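Local coordinates for Cfl (PDB 7A9J), which is a coronafacic acid ligase of the ATP-dependent AMP-binding enzyme family that probably activates carboxylic acids, which can then be joined to amines as amides, at residues 277-280 with 285-288; 426-431 with 455-460; 482-487 with 499-504. The protein carries 1 engineered substitution. All blocks are in the same frame, centred on the assembly; numbering follows the deposited sequence.

Interaction 1: 277-280 with 285-288; sequences AWIA and NFHK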
# COMPACT_ATOMS: atom_id res chain seq x y z
N ALA A 277 1.86 18.01 1.64
CA ALA A 277 0.73 18.33 0.77
C ALA A 277 -0.07 17.10 0.41
O ALA A 277 -1.23 17.23 -0.02
CB ALA A 277 1.21 18.98 -0.53
N TRP A 278 0.51 15.91 0.57
CA TRP A 278 -0.08 14.68 0.07
C TRP A 278 0.42 13.56 0.96
O TRP A 278 1.63 13.52 1.27
CB TRP A 278 0.34 14.48 -1.38
CG TRP A 278 -0.31 13.30 -2.10
CD1 TRP A 278 -1.37 13.37 -2.96
CD2 TRP A 278 0.18 11.97 -2.16
NE1 TRP A 278 -1.59 12.13 -3.52
CE2 TRP A 278 -0.66 11.25 -3.02
CE3 TRP A 278 1.25 11.30 -1.51
CZ2 TRP A 278 -0.48 9.90 -3.31
CZ3 TRP A 278 1.43 9.93 -1.78
CH2 TRP A 278 0.58 9.25 -2.70
N ILE A 279 -0.48 12.67 1.40
CA ILE A 279 -0.12 11.61 2.33
C ILE A 279 -0.72 10.32 1.79
O ILE A 279 -1.96 10.21 1.68
CB ILE A 279 -0.69 11.87 3.73
CG1 ILE A 279 -0.24 13.24 4.25
CG2 ILE A 279 -0.27 10.74 4.67
CD1 ILE A 279 -0.86 13.56 5.63
N ALA A 280 0.12 9.33 1.55
CA ALA A 280 -0.36 7.97 1.31
C ALA A 280 -0.25 7.13 2.58
O ALA A 280 0.65 7.32 3.39
CB ALA A 280 0.44 7.31 0.17
N ASN A 285 -3.47 3.42 8.94
CA ASN A 285 -2.76 4.69 9.19
C ASN A 285 -3.75 5.81 9.43
O ASN A 285 -3.64 6.56 10.40
CB ASN A 285 -1.87 5.08 7.99
CG ASN A 285 -0.55 4.34 7.95
OD1 ASN A 285 -0.19 3.76 6.93
ND2 ASN A 285 0.21 4.37 9.05
N PHE A 286 -4.76 5.93 8.55
CA PHE A 286 -5.65 7.06 8.67
C PHE A 286 -6.62 6.92 9.83
O PHE A 286 -6.98 7.92 10.46
CB PHE A 286 -6.38 7.25 7.35
CG PHE A 286 -5.46 7.72 6.27
CD1 PHE A 286 -4.89 8.98 6.37
CD2 PHE A 286 -5.09 6.89 5.23
CE1 PHE A 286 -4.03 9.44 5.39
CE2 PHE A 286 -4.21 7.33 4.24
CZ PHE A 286 -3.67 8.63 4.31
N HIS A 287 -7.04 5.70 10.13
CA HIS A 287 -7.85 5.46 11.33
C HIS A 287 -7.13 5.95 12.58
O HIS A 287 -7.74 6.56 13.47
CB HIS A 287 -8.16 3.97 11.45
CG HIS A 287 -9.42 3.56 10.75
ND1 HIS A 287 -9.43 2.60 9.75
CD2 HIS A 287 -10.70 3.97 10.89
CE1 HIS A 287 -10.67 2.46 9.29
NE2 HIS A 287 -11.46 3.27 9.97
N LYS A 288 -5.83 5.67 12.66
CA LYS A 288 -5.04 6.13 13.81
C LYS A 288 -4.96 7.64 13.85
O LYS A 288 -5.06 8.24 14.93
CB LYS A 288 -3.64 5.55 13.75
CG LYS A 288 -3.62 4.03 13.78
CD LYS A 288 -2.29 3.46 13.25
CE LYS A 288 -1.38 3.07 14.40
NZ LYS A 288 -1.13 1.59 14.41
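Ile-279 and the backbone of Ala-280, in the short strand 278-281, meet Phe-286 in the early part of helix 283-294 across well-separated backbones: the nearest pair, Ala-280 CA and Asn-285 CA, is 8.9 Å apart, and no hydrogen bond crosses. The chain returns after a connection of only four residues. The gap is spanned mainly by one ring. Phe-286 has CG anti to its carbonyl carbon (chi1 -70°), and although its CB does not aim straight at the strand, the end of the ring reaches it. There the ring presents its edge to the backbone, with Phe-286 CZ 3.5 Å from Ile-279 O and that oxygen lying in the ring plane. Such an approach sets the carbonyl oxygen against the slightly positive rim of the ring. Beside it, Ile-279 CG2, anti to the backbone N, meets Phe-286 CZ at 4.0 Å, an apolar contact made by the short branch of the isoleucine. Ala-280 offers the ring only its backbone; its methyl points away, onto Trp-241 and Ile-245 of helix 240-251, and Trp-241 lines the pocket of the bound indenone carboxylic acid. Phe-286 also packs edge-to-face on Phe-322 and rests on Cys-307 and Ala-309. This is the strand-to-helix packing of a beta-alpha-beta unit in the large N-terminal part of AMP-binding enzymes, completed by strand 306-311.

Interaction 2: 426-431 with 455-460; sequences DQIKIE and VFSVPD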
# COMPACT_ATOMS: atom_id res chain seq x y z
N ASP A 426 -17.33 -13.57 0.80
CA ASP A 426 -18.24 -13.10 1.84
C ASP A 426 -19.68 -13.03 1.37
O ASP A 426 -20.55 -12.59 2.14
CB ASP A 426 -17.83 -11.72 2.33
CG ASP A 426 -16.53 -11.75 3.10
OD1 ASP A 426 -16.23 -12.81 3.69
OD2 ASP A 426 -15.83 -10.72 3.12
N GLN A 427 -19.92 -13.34 0.10
CA GLN A 427 -21.22 -13.19 -0.48
C GLN A 427 -22.18 -14.16 0.23
O GLN A 427 -21.81 -15.29 0.57
CB GLN A 427 -21.13 -13.57 -1.97
CG GLN A 427 -22.32 -13.53 -2.82
CD GLN A 427 -22.06 -14.31 -4.11
OE1 GLN A 427 -22.96 -14.95 -4.65
NE2 GLN A 427 -20.84 -14.27 -4.59
N ILE A 428 -23.39 -13.69 0.47
CA ILE A 428 -24.46 -14.52 1.07
C ILE A 428 -25.51 -14.82 -0.01
O ILE A 428 -25.80 -13.97 -0.86
CB ILE A 428 -25.08 -13.75 2.25
CG1 ILE A 428 -24.05 -13.55 3.36
CG2 ILE A 428 -26.40 -14.42 2.76
CD1 ILE A 428 -24.49 -12.58 4.44
N LYS A 429 -26.11 -16.04 0.03
CA LYS A 429 -27.19 -16.37 -0.90
C LYS A 429 -28.51 -16.42 -0.13
O LYS A 429 -28.61 -17.10 0.90
CB LYS A 429 -26.95 -17.72 -1.58
CG LYS A 429 -25.90 -17.66 -2.65
CD LYS A 429 -26.48 -17.18 -3.98
CE LYS A 429 -25.42 -17.23 -5.08
NZ LYS A 429 -25.00 -18.63 -5.40
N ILE A 430 -29.48 -15.65 -0.60
CA ILE A 430 -30.82 -15.64 -0.03
C ILE A 430 -31.79 -15.95 -1.16
O ILE A 430 -31.86 -15.22 -2.16
CB ILE A 430 -31.15 -14.32 0.68
CG1 ILE A 430 -30.18 -14.10 1.88
CG2 ILE A 430 -32.66 -14.22 1.05
CD1 ILE A 430 -30.29 -15.20 3.06
N GLU A 431 -32.56 -17.03 -1.00
CA GLU A 431 -33.49 -17.42 -2.02
C GLU A 431 -32.85 -17.46 -3.40
O GLU A 431 -33.46 -17.06 -4.38
CB GLU A 431 -34.73 -16.50 -2.05
CG GLU A 431 -35.53 -16.43 -0.73
CD GLU A 431 -36.29 -17.76 -0.44
OE1 GLU A 431 -36.75 -17.99 0.70
OE2 GLU A 431 -36.42 -18.57 -1.37
N VAL A 455 -22.00 -7.45 9.12
CA VAL A 455 -23.08 -8.34 8.66
C VAL A 455 -22.45 -9.65 8.17
O VAL A 455 -21.43 -9.63 7.49
CB VAL A 455 -23.93 -7.67 7.56
CG1 VAL A 455 -24.92 -8.67 6.91
CG2 VAL A 455 -24.67 -6.47 8.11
N PHE A 456 -23.05 -10.79 8.54
CA PHE A 456 -22.54 -12.08 8.12
C PHE A 456 -23.72 -13.06 8.11
O PHE A 456 -24.84 -12.71 8.47
CB PHE A 456 -21.47 -12.63 9.06
CG PHE A 456 -21.89 -12.72 10.54
CD1 PHE A 456 -21.73 -11.63 11.38
CD2 PHE A 456 -22.44 -13.92 11.09
CE1 PHE A 456 -22.10 -11.68 12.70
CE2 PHE A 456 -22.79 -13.98 12.48
CZ PHE A 456 -22.63 -12.87 13.26
N SER A 457 -23.47 -14.27 7.66
CA SER A 457 -24.55 -15.24 7.72
C SER A 457 -24.15 -16.45 8.54
O SER A 457 -22.96 -16.70 8.79
CB SER A 457 -25.00 -15.69 6.30
OG SER A 457 -23.98 -16.49 5.70
N VAL A 458 -25.18 -17.19 8.95
CA VAL A 458 -25.01 -18.47 9.63
C VAL A 458 -25.82 -19.50 8.87
O VAL A 458 -26.78 -19.16 8.16
CB VAL A 458 -25.42 -18.40 11.13
CG1 VAL A 458 -24.42 -17.41 11.82
CG2 VAL A 458 -26.84 -17.91 11.32
N PRO A 459 -25.43 -20.76 8.98
CA PRO A 459 -26.23 -21.82 8.37
C PRO A 459 -27.65 -21.84 8.91
O PRO A 459 -27.92 -21.51 10.06
CB PRO A 459 -25.48 -23.10 8.74
CG PRO A 459 -24.24 -22.71 9.42
CD PRO A 459 -24.32 -21.27 9.81
N ASP A 460 -28.57 -22.23 8.04
CA ASP A 460 -29.97 -22.35 8.40
C ASP A 460 -30.53 -23.59 7.70
O ASP A 460 -30.34 -23.75 6.49
CB ASP A 460 -30.74 -21.10 7.95
CG ASP A 460 -32.18 -21.11 8.44
OD1 ASP A 460 -32.45 -20.39 9.42
OD2 ASP A 460 -33.02 -21.83 7.86
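Ile-428 points its side chain at Ser-457 and lays the longer of its two branches along it, a case of a single hydrophobic residue joining two strands that share no hydrogen bond. With chi1 at -64° and chi2 at 169°, CG1 carries CD1 forward in an extended arm. Ile-428 CD1 ends 3.7 Å from Ser-457 CB and 3.8 Å from Phe-456 C, so the methyl settles on the backbone between these residues as well as on the serine. CG1 follows behind, and Ile-428 CG2 comes to 4.0 Å from the same Ser-457 CB. The serine turns its CB toward the isoleucine, while its hydroxyl sits between backbone N and carbonyl carbon (chi1 70°) and is hydrogen-bonded to Glu-465 OE1. The other carboxylate oxygen of Glu-465 bonds the backbone N of Lys-429, so a polar bridge runs beside the apolar contact. Phe-456 leads its ring away from Ile-428, onto Arg-517, Leu-520 and Ser-521 of helix 517-522. Strand 428-430 pairs with strand 433-435, and Ile-428 also touches Val-435 and Pro-437; through Ile-428 this small antiparallel pair is joined to strand 450-460, one edge strand of a four-stranded sheet, close to the start of helix 437-445.

Interaction 3: 482-487 with 499-504; sequences ETIASY and SEYIFI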
# COMPACT_ATOMS: atom_id res chain seq x y z
N GLU A 482 -36.44 -2.34 16.25
CA GLU A 482 -37.56 -1.97 15.40
C GLU A 482 -37.24 -0.73 14.59
O GLU A 482 -37.68 -0.60 13.44
CB GLU A 482 -38.81 -1.77 16.28
CG GLU A 482 -39.23 -3.02 17.10
CD GLU A 482 -38.40 -3.28 18.38
OE1 GLU A 482 -38.99 -3.73 19.39
OE2 GLU A 482 -37.17 -3.07 18.38
N THR A 483 -36.46 0.19 15.17
CA THR A 483 -35.98 1.34 14.41
C THR A 483 -35.22 0.90 13.18
O THR A 483 -35.39 1.46 12.09
CB THR A 483 -35.09 2.22 15.30
OG1 THR A 483 -35.81 2.63 16.47
CG2 THR A 483 -34.59 3.45 14.53
N ILE A 484 -34.37 -0.11 13.34
CA ILE A 484 -33.49 -0.54 12.27
C ILE A 484 -34.28 -1.24 11.18
O ILE A 484 -34.13 -0.93 9.99
CB ILE A 484 -32.38 -1.45 12.84
CG1 ILE A 484 -31.68 -0.73 13.99
CG2 ILE A 484 -31.36 -1.84 11.76
CD1 ILE A 484 -30.55 -1.54 14.59
N ALA A 485 -35.16 -2.17 11.56
CA ALA A 485 -35.93 -2.87 10.55
C ALA A 485 -36.75 -1.89 9.71
O ALA A 485 -36.76 -1.96 8.48
CB ALA A 485 -36.82 -3.94 11.20
N SER A 486 -37.40 -0.92 10.36
CA SER A 486 -38.16 0.05 9.57
C SER A 486 -37.24 0.89 8.70
O SER A 486 -37.54 1.14 7.53
CB SER A 486 -39.01 0.94 10.49
OG SER A 486 -38.20 1.77 11.30
N TYR A 487 -36.09 1.31 9.23
CA TYR A 487 -35.11 2.06 8.44
C TYR A 487 -34.65 1.28 7.21
O TYR A 487 -34.50 1.85 6.13
CB TYR A 487 -33.92 2.44 9.34
CG TYR A 487 -32.71 2.99 8.62
CD1 TYR A 487 -32.65 4.32 8.22
CD2 TYR A 487 -31.62 2.18 8.35
CE1 TYR A 487 -31.52 4.82 7.56
CE2 TYR A 487 -30.50 2.66 7.71
CZ TYR A 487 -30.45 3.97 7.31
OH TYR A 487 -29.31 4.42 6.66
N SER A 499 -31.99 -11.04 9.36
CA SER A 499 -33.01 -11.74 10.14
C SER A 499 -32.89 -11.50 11.64
O SER A 499 -33.82 -11.83 12.39
CB SER A 499 -32.90 -13.23 9.86
OG SER A 499 -33.35 -13.53 8.55
N GLU A 500 -31.79 -10.92 12.10
CA GLU A 500 -31.49 -10.86 13.52
C GLU A 500 -30.46 -9.77 13.77
O GLU A 500 -29.59 -9.54 12.94
CB GLU A 500 -30.96 -12.19 13.98
CG GLU A 500 -30.62 -12.30 15.42
CD GLU A 500 -30.32 -13.75 15.74
OE1 GLU A 500 -31.22 -14.60 15.57
OE2 GLU A 500 -29.18 -14.04 16.11
N TYR A 501 -30.58 -9.12 14.92
CA TYR A 501 -29.70 -8.04 15.34
C TYR A 501 -29.03 -8.43 16.65
O TYR A 501 -29.70 -8.86 17.59
CB TYR A 501 -30.54 -6.75 15.50
CG TYR A 501 -31.13 -6.29 14.20
CD1 TYR A 501 -30.30 -5.80 13.21
CD2 TYR A 501 -32.49 -6.37 13.94
CE1 TYR A 501 -30.78 -5.39 12.00
CE2 TYR A 501 -33.00 -5.93 12.70
CZ TYR A 501 -32.12 -5.45 11.74
OH TYR A 501 -32.52 -5.03 10.50
N ILE A 502 -27.70 -8.32 16.69
CA ILE A 502 -26.94 -8.56 17.91
C ILE A 502 -26.33 -7.22 18.32
O ILE A 502 -25.44 -6.70 17.64
CB ILE A 502 -25.86 -9.63 17.71
CG1 ILE A 502 -26.51 -10.96 17.32
CG2 ILE A 502 -25.07 -9.85 19.02
CD1 ILE A 502 -25.53 -12.09 17.03
N PHE A 503 -26.82 -6.65 19.41
CA PHE A 503 -26.31 -5.37 19.89
C PHE A 503 -25.12 -5.65 20.80
O PHE A 503 -25.25 -6.38 21.79
CB PHE A 503 -27.37 -4.57 20.64
CG PHE A 503 -28.52 -4.14 19.78
CD1 PHE A 503 -29.55 -5.02 19.49
CD2 PHE A 503 -28.56 -2.87 19.24
CE1 PHE A 503 -30.61 -4.64 18.68
CE2 PHE A 503 -29.62 -2.48 18.44
CZ PHE A 503 -30.65 -3.37 18.16
N ILE A 504 -23.98 -5.06 20.48
CA ILE A 504 -22.77 -5.17 21.28
C ILE A 504 -22.06 -3.83 21.19
O ILE A 504 -21.97 -3.24 20.11
CB ILE A 504 -21.89 -6.34 20.80
CG1 ILE A 504 -20.82 -6.68 21.83
CG2 ILE A 504 -21.26 -6.05 19.46
CD1 ILE A 504 -20.01 -7.90 21.47
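Tyr-501 offers a ring face to the helix, and Ile-484 lies over it: Ile-484 CB stands 4.1 Å above the ring plane, displaced toward the rim. The tightest touch comes from the short branch, Ile-484 CG2 being 3.6 Å from Tyr-501 CE1 and the same distance from Tyr-501 OH. Phe-503, two residues along the strand, meets the other branch, with Ile-484 CD1 at 4.0 Å from Phe-503 CZ in an oblique approach. The isoleucine therefore divides its branches between two aromatic rings: with chi1 at -54° CG1 sits beside the backbone N, which leaves CG2 anti to that N, above the rim of the tyrosine, and an extended chi2 of -178° carries CD1 on to the phenylalanine. Helix 481-491 and strand 500-503 belong to a beta-alpha-beta unit of the C-terminal domain, begun by strand 464-473, which pairs in parallel with strand 500-503. Their local axes come within 10.1 Å and run at 135°, midway between perpendicular and antiparallel. Near the helix backbone, Tyr-501 OH approaches Ala-485 N only to 4.0 Å, a distance of packing without a hydrogen bond. Ala-481 and Leu-488 extend the helix surface against Tyr-501, whereas Glu-500 and Ile-502 make side-chain contacts with helix 524-530.

Read from the N terminus, the three contacts occur in series, and none nests in or crosses another. Interaction 1 closes a short strand-to-helix connection of four residues in the large N-terminal part of the enzyme. Interaction 2 closes a longer loop that contains strand 433-435 and helix 437-445, tying the small pair of strands 428-430 and 433-435 to the edge strand 450-460 of the four-stranded sheet. Interaction 3 then closes the short return from helix 481-491 to strand 500-503. Interactions 2 and 3 reach the same four-stranded sheet and have centres 16 Å apart, yet they do not touch; interaction 1 lies 34 Å from each, centre to centre.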